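Local coordinates for protein acyl-coenzyme A oxidase 1 (Yarrowia lipolytica, PDB 5Y9D) that oxidises the acyl chain of acyl-CoA substrates to (2E)-enoyl-CoA with FAD and molecular oxygen, releasing hydrogen peroxide in peroxisomal fatty acid beta-oxidation, at residues Phe526-Lys540 with Leu557-Gln571. Numbering follows the deposited sequence.
Sequences FRTASRNNILRTTDK and LSQQRFQCARIHTRQ
Ile567 packs against Ala529 and Ser530 through its CG2 branch, which lies 3.9 Å from Ser530 N. Its CG1 sits beside the backbone N (chi1 -35°), putting the CG2 methyl roughly anti to it. Nearby, Phe526 and Arg570 run side by side, with CE2 of Phe526 4.0 Å from CG of Arg570; Ser603 and Glu606 take the polar end of Arg570. In the middle, Ile534 CG1 meets Cys564 CB. Beyond, Thr537 CG2 lies against Leu557 CG, the side chains passing antiparallel.

Among the polar groups, Thr537 OG1 hydrogen-bonds to Asn533 O (2.9 Å) and lies 3.4 Å from Cys564 SG. This carbonyl also takes Thr537 N, from the opposite face of its plane. Ser530 OG sits 3.3 Å from His568 CB. Tyr497 OH bonds to both Ser530 OG and His568 ND1, bridging the helices.

The extended Arg527 chain passes slantwise across the Gln571 side chain, with Arg527 CG 3.6 Å from Gln571 CG. With an alanine here, Gln571 CG would probably lose this cover and a gap would open.

Leu557 N-caps helix 558-581, and 526-540 lies on helix 519-544. The segment axes approach to 8.6 Å at 156°, an antiparallel helix pair in the helical C-terminal region of acyl-CoA oxidases.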
ATOM      1  N   PHE A 526      14.397  19.501 -16.144  1.00 34.57           N
ATOM      2  CA  PHE A 526      13.089  18.882 -15.994  1.00 36.14           C
ATOM      3  C   PHE A 526      12.132  19.378 -17.033  1.00 35.48           C
ATOM      4  O   PHE A 526      11.446  18.564 -17.647  1.00 37.98           O
ATOM      5  CB  PHE A 526      12.528  19.028 -14.572  1.00 38.18           C
ATOM      6  CG  PHE A 526      12.716  17.798 -13.772  1.00 38.37           C
ATOM      7  CD1 PHE A 526      13.855  17.619 -13.025  1.00 40.65           C
ATOM      8  CD2 PHE A 526      11.810  16.771 -13.859  1.00 39.82           C
ATOM      9  CE1 PHE A 526      14.064  16.455 -12.330  1.00 39.21           C
ATOM     10  CE2 PHE A 526      12.011  15.604 -13.173  1.00 40.21           C
ATOM     11  CZ  PHE A 526      13.143  15.446 -12.405  1.00 38.96           C
ATOM     12  N   ARG A 527      12.102  20.693 -17.240  1.00 33.10           N
ATOM     13  CA  ARG A 527      11.305  21.300 -18.311  1.00 33.62           C
ATOM     14  C   ARG A 527      11.603  20.729 -19.709  1.00 35.65           C
ATOM     15  O   ARG A 527      10.693  20.438 -20.490  1.00 37.87           O
ATOM     16  CB  ARG A 527      11.515  22.797 -18.309  1.00 34.17           C
ATOM     17  CG  ARG A 527      10.867  23.454 -17.115  1.00 35.55           C
ATOM     18  CD  ARG A 527      11.166  24.923 -17.025  1.00 37.27           C
ATOM     19  NE  ARG A 527      10.239  25.527 -16.079  1.00 41.21           N
ATOM     20  CZ  ARG A 527      10.304  26.771 -15.626  1.00 44.06           C
ATOM     21  NH1 ARG A 527      11.250  27.626 -16.014  1.00 44.03           N
ATOM     22  NH2 ARG A 527       9.382  27.163 -14.778  1.00 49.10           N
ATOM     23  N   THR A 528      12.884  20.546 -19.996  1.00 35.39           N
ATOM     24  CA  THR A 528      13.340  19.871 -21.205  1.00 35.29           C
ATOM     25  C   THR A 528      12.822  18.447 -21.342  1.00 35.07           C
ATOM     26  O   THR A 528      12.410  18.044 -22.429  1.00 35.31           O
ATOM     27  CB  THR A 528      14.884  19.842 -21.227  1.00 33.54           C
ATOM     28  OG1 THR A 528      15.355  21.189 -21.209  1.00 36.30           O
ATOM     29  CG2 THR A 528      15.400  19.147 -22.443  1.00 32.54           C
ATOM     30  N   ALA A 529      12.884  17.666 -20.268  1.00 35.69           N
ATOM     31  CA  ALA A 529      12.353  16.295 -20.322  1.00 36.23           C
ATOM     32  C   ALA A 529      10.848  16.336 -20.538  1.00 34.16           C
ATOM     33  O   ALA A 529      10.314  15.610 -21.354  1.00 36.12           O
ATOM     34  CB  ALA A 529      12.696  15.498 -19.064  1.00 35.18           C
ATOM     35  N   SER A 530      10.159  17.201 -19.819  1.00 35.76           N
ATOM     36  CA  SER A 530       8.707  17.316 -19.997  1.00 35.77           C
ATOM     37  C   SER A 530       8.344  17.815 -21.403  1.00 34.95           C
ATOM     38  O   SER A 530       7.547  17.185 -22.097  1.00 34.26           O
ATOM     39  CB  SER A 530       8.080  18.221 -18.939  1.00 34.07           C
ATOM     40  OG  SER A 530       6.669  18.302 -19.115  1.00 34.34           O
ATOM     41  N   ARG A 531       8.922  18.936 -21.814  1.00 37.20           N
ATOM     42  CA  ARG A 531       8.572  19.563 -23.116  1.00 41.95           C
ATOM     43  C   ARG A 531       8.710  18.595 -24.285  1.00 40.17           C
ATOM     44  O   ARG A 531       7.839  18.510 -25.153  1.00 43.95           O
ATOM     45  CB  ARG A 531       9.446  20.798 -23.358  1.00 43.15           C
ATOM     46  CG  ARG A 531       9.644  21.239 -24.809  1.00 43.63           C
ATOM     47  CD  ARG A 531      10.917  22.068 -24.898  1.00 43.21           C
ATOM     48  NE  ARG A 531      10.899  23.071 -23.827  1.00 44.23           N
ATOM     49  CZ  ARG A 531      11.877  23.330 -22.960  1.00 42.62           C
ATOM     50  NH1 ARG A 531      13.052  22.701 -23.012  1.00 43.53           N
ATOM     51  NH2 ARG A 531      11.682  24.274 -22.046  1.00 41.95           N
ATOM     52  N   ASN A 532       9.817  17.873 -24.294  1.00 39.52           N
ATOM     53  CA  ASN A 532      10.112  16.922 -25.352  1.00 40.04           C
ATOM     54  C   ASN A 532       9.105  15.763 -25.410  1.00 40.66           C
ATOM     55  O   ASN A 532       8.641  15.411 -26.485  1.00 38.47           O
ATOM     56  CB  ASN A 532      11.535  16.373 -25.182  1.00 40.20           C
ATOM     57  CG  ASN A 532      12.619  17.395 -25.498  1.00 39.51           C
ATOM     58  OD1 ASN A 532      12.361  18.580 -25.795  1.00 38.78           O
ATOM     59  ND2 ASN A 532      13.854  16.935 -25.422  1.00 37.60           N
ATOM     60  N   ASN A 533       8.785  15.161 -24.265  1.00 42.97           N
ATOM     61  CA  ASN A 533       7.696  14.167 -24.220  1.00 43.57           C
ATOM     62  C   ASN A 533       6.367  14.738 -24.700  1.00 39.80           C
ATOM     63  O   ASN A 533       5.667  14.089 -25.484  1.00 37.64           O
ATOM     64  CB  ASN A 533       7.514  13.581 -22.833  1.00 43.93           C
ATOM     65  CG  ASN A 533       8.558  12.534 -22.510  1.00 47.73           C
ATOM     66  OD1 ASN A 533       9.748  12.847 -22.337  1.00 54.55           O
ATOM     67  ND2 ASN A 533       8.122  11.282 -22.415  1.00 45.08           N
ATOM     68  N   ILE A 534       6.026  15.942 -24.254  1.00 34.61           N
ATOM     69  CA  ILE A 534       4.754  16.523 -24.668  1.00 36.21           C
ATOM     70  C   ILE A 534       4.767  16.786 -26.160  1.00 36.90           C
ATOM     71  O   ILE A 534       3.782  16.474 -26.836  1.00 35.49           O
ATOM     72  CB  ILE A 534       4.453  17.861 -23.986  1.00 35.53           C
ATOM     73  CG1 ILE A 534       4.170  17.655 -22.511  1.00 38.14           C
ATOM     74  CG2 ILE A 534       3.246  18.529 -24.635  1.00 34.44           C
ATOM     75  CD1 ILE A 534       4.556  18.840 -21.658  1.00 39.62           C
ATOM     76  N   LEU A 535       5.867  17.383 -26.655  1.00 37.57           N
ATOM     77  CA  LEU A 535       5.981  17.759 -28.078  1.00 37.49           C
ATOM     78  C   LEU A 535       5.992  16.540 -28.975  1.00 36.60           C
ATOM     79  O   LEU A 535       5.409  16.568 -30.045  1.00 34.07           O
ATOM     80  CB  LEU A 535       7.193  18.683 -28.352  1.00 37.64           C
ATOM     81  CG  LEU A 535       7.009  20.165 -27.904  1.00 36.84           C
ATOM     82  CD1 LEU A 535       8.192  21.079 -28.185  1.00 37.80           C
ATOM     83  CD2 LEU A 535       5.781  20.783 -28.506  1.00 35.31           C
ATOM     84  N   ARG A 536       6.611  15.458 -28.515  1.00 40.92           N
ATOM     85  CA  ARG A 536       6.570  14.188 -29.242  1.00 46.91           C
ATOM     86  C   ARG A 536       5.136  13.626 -29.283  1.00 46.30           C
ATOM     87  O   ARG A 536       4.646  13.198 -30.345  1.00 45.50           O
ATOM     88  CB  ARG A 536       7.521  13.154 -28.611  1.00 54.19           C
ATOM     89  CG  ARG A 536       7.769  11.940 -29.494  1.00 65.25           C
ATOM     90  CD  ARG A 536       8.271  10.714 -28.731  1.00 77.49           C
ATOM     91  NE  ARG A 536       7.215  10.041 -27.959  1.00 86.98           N
ATOM     92  CZ  ARG A 536       7.296   8.800 -27.473  1.00 92.39           C
ATOM     93  NH1 ARG A 536       8.377   8.046 -27.682  1.00 97.10           N
ATOM     94  NH2 ARG A 536       6.282   8.304 -26.773  1.00 86.50           N
ATOM     95  N   THR A 537       4.475  13.624 -28.123  1.00 41.80           N
ATOM     96  CA  THR A 537       3.138  13.088 -28.004  1.00 36.93           C
ATOM     97  C   THR A 537       2.225  13.921 -28.860  1.00 36.21           C
ATOM     98  O   THR A 537       1.407  13.376 -29.583  1.00 36.52           O
ATOM     99  CB  THR A 537       2.627  13.080 -26.544  1.00 36.50           C
ATOM    100  OG1 THR A 537       3.473  12.243 -25.742  1.00 35.11           O
ATOM    101  CG2 THR A 537       1.193  12.545 -26.482  1.00 35.91           C
ATOM    102  N   THR A 538       2.383  15.235 -28.833  1.00 37.45           N
ATOM    103  CA  THR A 538       1.599  16.078 -29.741  1.00 43.56           C
ATOM    104  C   THR A 538       1.860  15.778 -31.229  1.00 47.00           C
ATOM    105  O   THR A 538       0.952  15.883 -32.075  1.00 45.13           O
ATOM    106  CB  THR A 538       1.854  17.550 -29.481  1.00 43.11           C
ATOM    107  OG1 THR A 538       1.582  17.827 -28.095  1.00 45.56           O
ATOM    108  CG2 THR A 538       0.964  18.386 -30.360  1.00 42.42           C
ATOM    109  N   ASP A 539       3.093  15.385 -31.532  1.00 46.81           N
ATOM    110  CA  ASP A 539       3.432  14.921 -32.868  1.00 50.51           C
ATOM    111  C   ASP A 539       2.648  13.675 -33.284  1.00 47.06           C
ATOM    112  O   ASP A 539       2.032  13.683 -34.342  1.00 42.99           O
ATOM    113  CB  ASP A 539       4.942  14.657 -32.995  1.00 55.74           C
ATOM    114  CG  ASP A 539       5.445  14.847 -34.407  1.00 58.35           C
ATOM    115  OD1 ASP A 539       5.392  15.999 -34.898  1.00 59.15           O
ATOM    116  OD2 ASP A 539       5.887  13.850 -35.016  1.00 62.75           O
ATOM    117  N   LYS A 540       2.681  12.612 -32.473  1.00 45.02           N
ATOM    118  CA  LYS A 540       1.951  11.390 -32.806  1.00 46.21           C
ATOM    119  C   LYS A 540       0.466  11.682 -32.977  1.00 44.68           C
ATOM    120  O   LYS A 540      -0.193  11.094 -33.831  1.00 50.05           O
ATOM    121  CB  LYS A 540       2.137  10.305 -31.750  1.00 49.03           C
ATOM    122  CG  LYS A 540       3.543   9.721 -31.646  1.00 55.35           C
ATOM    123  CD  LYS A 540       3.851   8.710 -32.749  1.00 61.24           C
ATOM    124  CE  LYS A 540       4.795   7.611 -32.260  1.00 64.22           C
ATOM    125  NZ  LYS A 540       4.952   6.526 -33.273  1.00 64.17           N
ATOM    126  N   LEU A 557      -2.916   7.005 -27.564  1.00 43.66           N
ATOM    127  CA  LEU A 557      -1.842   7.714 -26.839  1.00 43.03           C
ATOM    128  C   LEU A 557      -1.949   7.670 -25.302  1.00 40.00           C
ATOM    129  O   LEU A 557      -1.199   8.349 -24.605  1.00 38.33           O
ATOM    130  CB  LEU A 557      -1.769   9.190 -27.333  1.00 41.51           C
ATOM    131  CG  LEU A 557      -0.811   9.542 -28.495  1.00 40.48           C
ATOM    132  CD1 LEU A 557      -0.336   8.318 -29.279  1.00 39.91           C
ATOM    133  CD2 LEU A 557      -1.446  10.569 -29.431  1.00 38.07           C
ATOM    134  N   SER A 558      -2.733   6.743 -24.782  1.00 38.95           N
ATOM    135  CA  SER A 558      -2.977   6.696 -23.354  1.00 37.55           C
ATOM    136  C   SER A 558      -1.699   6.544 -22.543  1.00 36.02           C
ATOM    137  O   SER A 558      -1.503   7.265 -21.587  1.00 36.27           O
ATOM    138  CB  SER A 558      -3.872   5.506 -23.032  1.00 34.62           C
ATOM    139  OG  SER A 558      -5.225   5.836 -23.159  1.00 34.27           O
ATOM    140  N   GLN A 559      -0.808   5.648 -22.937  1.00 38.52           N
ATOM    141  CA  GLN A 559       0.442   5.479 -22.210  1.00 42.05           C
ATOM    142  C   GLN A 559       1.291   6.735 -22.278  1.00 40.30           C
ATOM    143  O   GLN A 559       1.955   7.094 -21.324  1.00 36.95           O
ATOM    144  CB  GLN A 559       1.224   4.274 -22.712  1.00 43.65           C
ATOM    145  CG  GLN A 559       2.601   4.125 -22.090  1.00 50.41           C
ATOM    146  CD  GLN A 559       2.571   3.565 -20.680  1.00 59.57           C
ATOM    147  OE1 GLN A 559       1.518   3.459 -20.059  1.00 59.75           O
ATOM    148  NE2 GLN A 559       3.737   3.207 -20.167  1.00 62.65           N
ATOM    149  N   GLN A 560       1.288   7.371 -23.437  1.00 38.88           N
ATOM    150  CA  GLN A 560       1.995   8.623 -23.647  1.00 39.58           C
ATOM    151  C   GLN A 560       1.442   9.762 -22.807  1.00 35.91           C
ATOM    152  O   GLN A 560       2.188  10.575 -22.304  1.00 33.15           O
ATOM    153  CB  GLN A 560       1.986   9.001 -25.127  1.00 40.60           C
ATOM    154  CG  GLN A 560       2.926   8.181 -25.987  1.00 41.50           C
ATOM    155  CD  GLN A 560       2.332   6.858 -26.417  1.00 42.97           C
ATOM    156  OE1 GLN A 560       1.184   6.558 -26.130  1.00 40.49           O
ATOM    157  NE2 GLN A 560       3.119   6.059 -27.108  1.00 47.44           N
ATOM    158  N   ARG A 561       0.126   9.826 -22.682  1.00 32.54           N
ATOM    159  CA  ARG A 561      -0.510  10.856 -21.886  1.00 30.35           C
ATOM    160  C   ARG A 561      -0.128  10.747 -20.421  1.00 29.73           C
ATOM    161  O   ARG A 561       0.086  11.747 -19.768  1.00 31.34           O
ATOM    162  CB  ARG A 561      -2.025  10.823 -22.054  1.00 30.77           C
ATOM    163  CG  ARG A 561      -2.517  11.530 -23.299  1.00 30.26           C
ATOM    164  CD  ARG A 561      -4.027  11.574 -23.356  1.00 28.09           C
ATOM    165  NE  ARG A 561      -4.608  10.243 -23.391  1.00 27.26           N
ATOM    166  CZ  ARG A 561      -5.877   9.975 -23.124  1.00 26.76           C
ATOM    167  NH1 ARG A 561      -6.705  10.943 -22.795  1.00 25.49           N
ATOM    168  NH2 ARG A 561      -6.320   8.735 -23.187  1.00 28.32           N
ATOM    169  N   PHE A 562      -0.053   9.527 -19.911  1.00 29.81           N
ATOM    170  CA  PHE A 562       0.412   9.273 -18.553  1.00 30.36           C
ATOM    171  C   PHE A 562       1.817   9.814 -18.362  1.00 30.57           C
ATOM    172  O   PHE A 562       2.055  10.606 -17.462  1.00 28.55           O
ATOM    173  CB  PHE A 562       0.383   7.777 -18.186  1.00 32.31           C
ATOM    174  CG  PHE A 562       0.946   7.475 -16.817  1.00 33.10           C
ATOM    175  CD1 PHE A 562       0.151   7.588 -15.673  1.00 36.37           C
ATOM    176  CD2 PHE A 562       2.267   7.107 -16.660  1.00 33.29           C
ATOM    177  CE1 PHE A 562       0.676   7.314 -14.406  1.00 35.21           C
ATOM    178  CE2 PHE A 562       2.797   6.841 -15.407  1.00 34.55           C
ATOM    179  CZ  PHE A 562       2.011   6.951 -14.283  1.00 34.42           C
ATOM    180  N   GLN A 563       2.739   9.394 -19.213  1.00 32.72           N
ATOM    181  CA  GLN A 563       4.116   9.880 -19.115  1.00 34.70           C
ATOM    182  C   GLN A 563       4.202  11.388 -18.996  1.00 34.79           C
ATOM    183  O   GLN A 563       4.946  11.907 -18.159  1.00 36.58           O
ATOM    184  CB  GLN A 563       4.938   9.409 -20.289  1.00 37.34           C
ATOM    185  CG  GLN A 563       5.583   8.054 -20.048  1.00 43.53           C
ATOM    186  CD  GLN A 563       6.798   8.179 -19.140  1.00 51.46           C
ATOM    187  OE1 GLN A 563       6.684   8.567 -17.963  1.00 58.91           O
ATOM    188  NE2 GLN A 563       7.972   7.875 -19.685  1.00 52.45           N
ATOM    189  N   CYS A 564       3.399  12.095 -19.778  1.00 32.47           N
ATOM    190  CA  CYS A 564       3.504  13.534 -19.822  1.00 32.66           C
ATOM    191  C   CYS A 564       2.982  14.176 -18.551  1.00 29.70           C
ATOM    192  O   CYS A 564       3.575  15.113 -18.020  1.00 26.60           O
ATOM    193  CB  CYS A 564       2.771  14.067 -21.057  1.00 35.84           C
ATOM    194  SG  CYS A 564       3.476  13.416 -22.596  1.00 40.96           S
ATOM    195  N   ALA A 565       1.875  13.643 -18.054  1.00 31.04           N
ATOM    196  CA  ALA A 565       1.285  14.123 -16.829  1.00 29.77           C
ATOM    197  C   ALA A 565       2.318  13.981 -15.766  1.00 28.61           C
ATOM    198  O   ALA A 565       2.554  14.892 -14.986  1.00 27.72           O
ATOM    199  CB  ALA A 565       0.056  13.306 -16.473  1.00 31.43           C
ATOM    200  N   ARG A 566       2.961  12.826 -15.765  1.00 29.55           N
ATOM    201  CA  ARG A 566       3.885  12.488 -14.712  1.00 31.83           C
ATOM    202  C   ARG A 566       5.067  13.401 -14.673  1.00 31.14           C
ATOM    203  O   ARG A 566       5.335  13.914 -13.617  1.00 30.30           O
ATOM    204  CB  ARG A 566       4.398  11.045 -14.818  1.00 35.80           C
ATOM    205  CG  ARG A 566       4.874  10.514 -13.466  1.00 37.89           C
ATOM    206  CD  ARG A 566       6.184   9.810 -13.572  1.00 41.47           C
ATOM    207  NE  ARG A 566       6.009   8.383 -13.734  1.00 48.27           N
ATOM    208  CZ  ARG A 566       6.947   7.574 -14.236  1.00 54.89           C
ATOM    209  NH1 ARG A 566       8.115   8.083 -14.652  1.00 53.47           N
ATOM    210  NH2 ARG A 566       6.713   6.256 -14.329  1.00 52.91           N
ATOM    211  N   ILE A 567       5.795  13.556 -15.795  1.00 30.36           N
ATOM    212  CA  ILE A 567       6.967  14.447 -15.815  1.00 30.38           C
ATOM    213  C   ILE A 567       6.594  15.911 -15.567  1.00 27.40           C
ATOM    214  O   ILE A 567       7.290  16.603 -14.863  1.00 25.82           O
ATOM    215  CB  ILE A 567       7.786  14.439 -17.124  1.00 33.28           C
ATOM    216  CG1 ILE A 567       7.837  13.071 -17.781  1.00 36.73           C
ATOM    217  CG2 ILE A 567       9.219  14.893 -16.850  1.00 33.13           C
ATOM    218  CD1 ILE A 567       8.404  11.997 -16.880  1.00 39.81           C
ATOM    219  N   HIS A 568       5.507  16.383 -16.150  1.00 27.46           N
ATOM    220  CA  HIS A 568       5.174  17.816 -16.090  1.00 26.89           C
ATOM    221  C   HIS A 568       4.736  18.206 -14.680  1.00 28.03           C
ATOM    222  O   HIS A 568       5.078  19.268 -14.175  1.00 30.88           O
ATOM    223  CB  HIS A 568       4.053  18.135 -17.085  1.00 27.59           C
ATOM    224  CG  HIS A 568       3.298  19.385 -16.758  1.00 28.25           C
ATOM    225  ND1 HIS A 568       3.791  20.641 -17.020  1.00 27.62           N
ATOM    226  CD2 HIS A 568       2.110  19.570 -16.148  1.00 29.45           C
ATOM    227  CE1 HIS A 568       2.927  21.550 -16.609  1.00 28.09           C
ATOM    228  NE2 HIS A 568       1.905  20.927 -16.067  1.00 29.94           N
ATOM    229  N   THR A 569       3.950  17.336 -14.064  1.00 27.81           N
ATOM    230  CA  THR A 569       3.614  17.459 -12.667  1.00 27.33           C
ATOM    231  C   THR A 569       4.872  17.490 -11.821  1.00 26.41           C
ATOM    232  O   THR A 569       5.021  18.407 -10.983  1.00 23.16           O
ATOM    233  CB  THR A 569       2.710  16.314 -12.161  1.00 27.21           C
ATOM    234  OG1 THR A 569       1.471  16.318 -12.878  1.00 26.79           O
ATOM    235  CG2 THR A 569       2.397  16.519 -10.710  1.00 28.01           C
ATOM    236  N   ARG A 570       5.782  16.523 -12.022  1.00 24.82           N
ATOM    237  CA  ARG A 570       6.974  16.520 -11.182  1.00 26.33           C
ATOM    238  C   ARG A 570       7.803  17.792 -11.384  1.00 26.77           C
ATOM    239  O   ARG A 570       8.317  18.351 -10.407  1.00 24.77           O
ATOM    240  CB  ARG A 570       7.836  15.283 -11.363  1.00 30.00           C
ATOM    241  CG  ARG A 570       9.060  15.282 -10.446  1.00 31.77           C
ATOM    242  CD  ARG A 570       8.658  15.279  -8.952  1.00 33.94           C
ATOM    243  NE  ARG A 570       9.240  14.089  -8.324  1.00 37.25           N
ATOM    244  CZ  ARG A 570       8.584  12.987  -7.990  1.00 36.46           C
ATOM    245  NH1 ARG A 570       7.274  12.888  -8.114  1.00 34.04           N
ATOM    246  NH2 ARG A 570       9.265  11.973  -7.488  1.00 43.34           N
ATOM    247  N   GLN A 571       7.888  18.251 -12.641  1.00 26.70           N
ATOM    248  CA  GLN A 571       8.544  19.519 -13.006  1.00 28.07           C
ATOM    249  C   GLN A 571       7.836  20.731 -12.378  1.00 28.02           C
ATOM    250  O   GLN A 571       8.469  21.687 -11.947  1.00 28.95           O
ATOM    251  CB  GLN A 571       8.635  19.637 -14.552  1.00 29.79           C
ATOM    252  CG  GLN A 571       9.156  20.959 -15.105  1.00 28.88           C
ATOM    253  CD  GLN A 571       8.102  22.051 -15.107  1.00 28.59           C
ATOM    254  OE1 GLN A 571       6.901  21.787 -15.266  1.00 31.34           O
ATOM    255  NE2 GLN A 571       8.528  23.270 -14.871  1.00 28.20           N
TER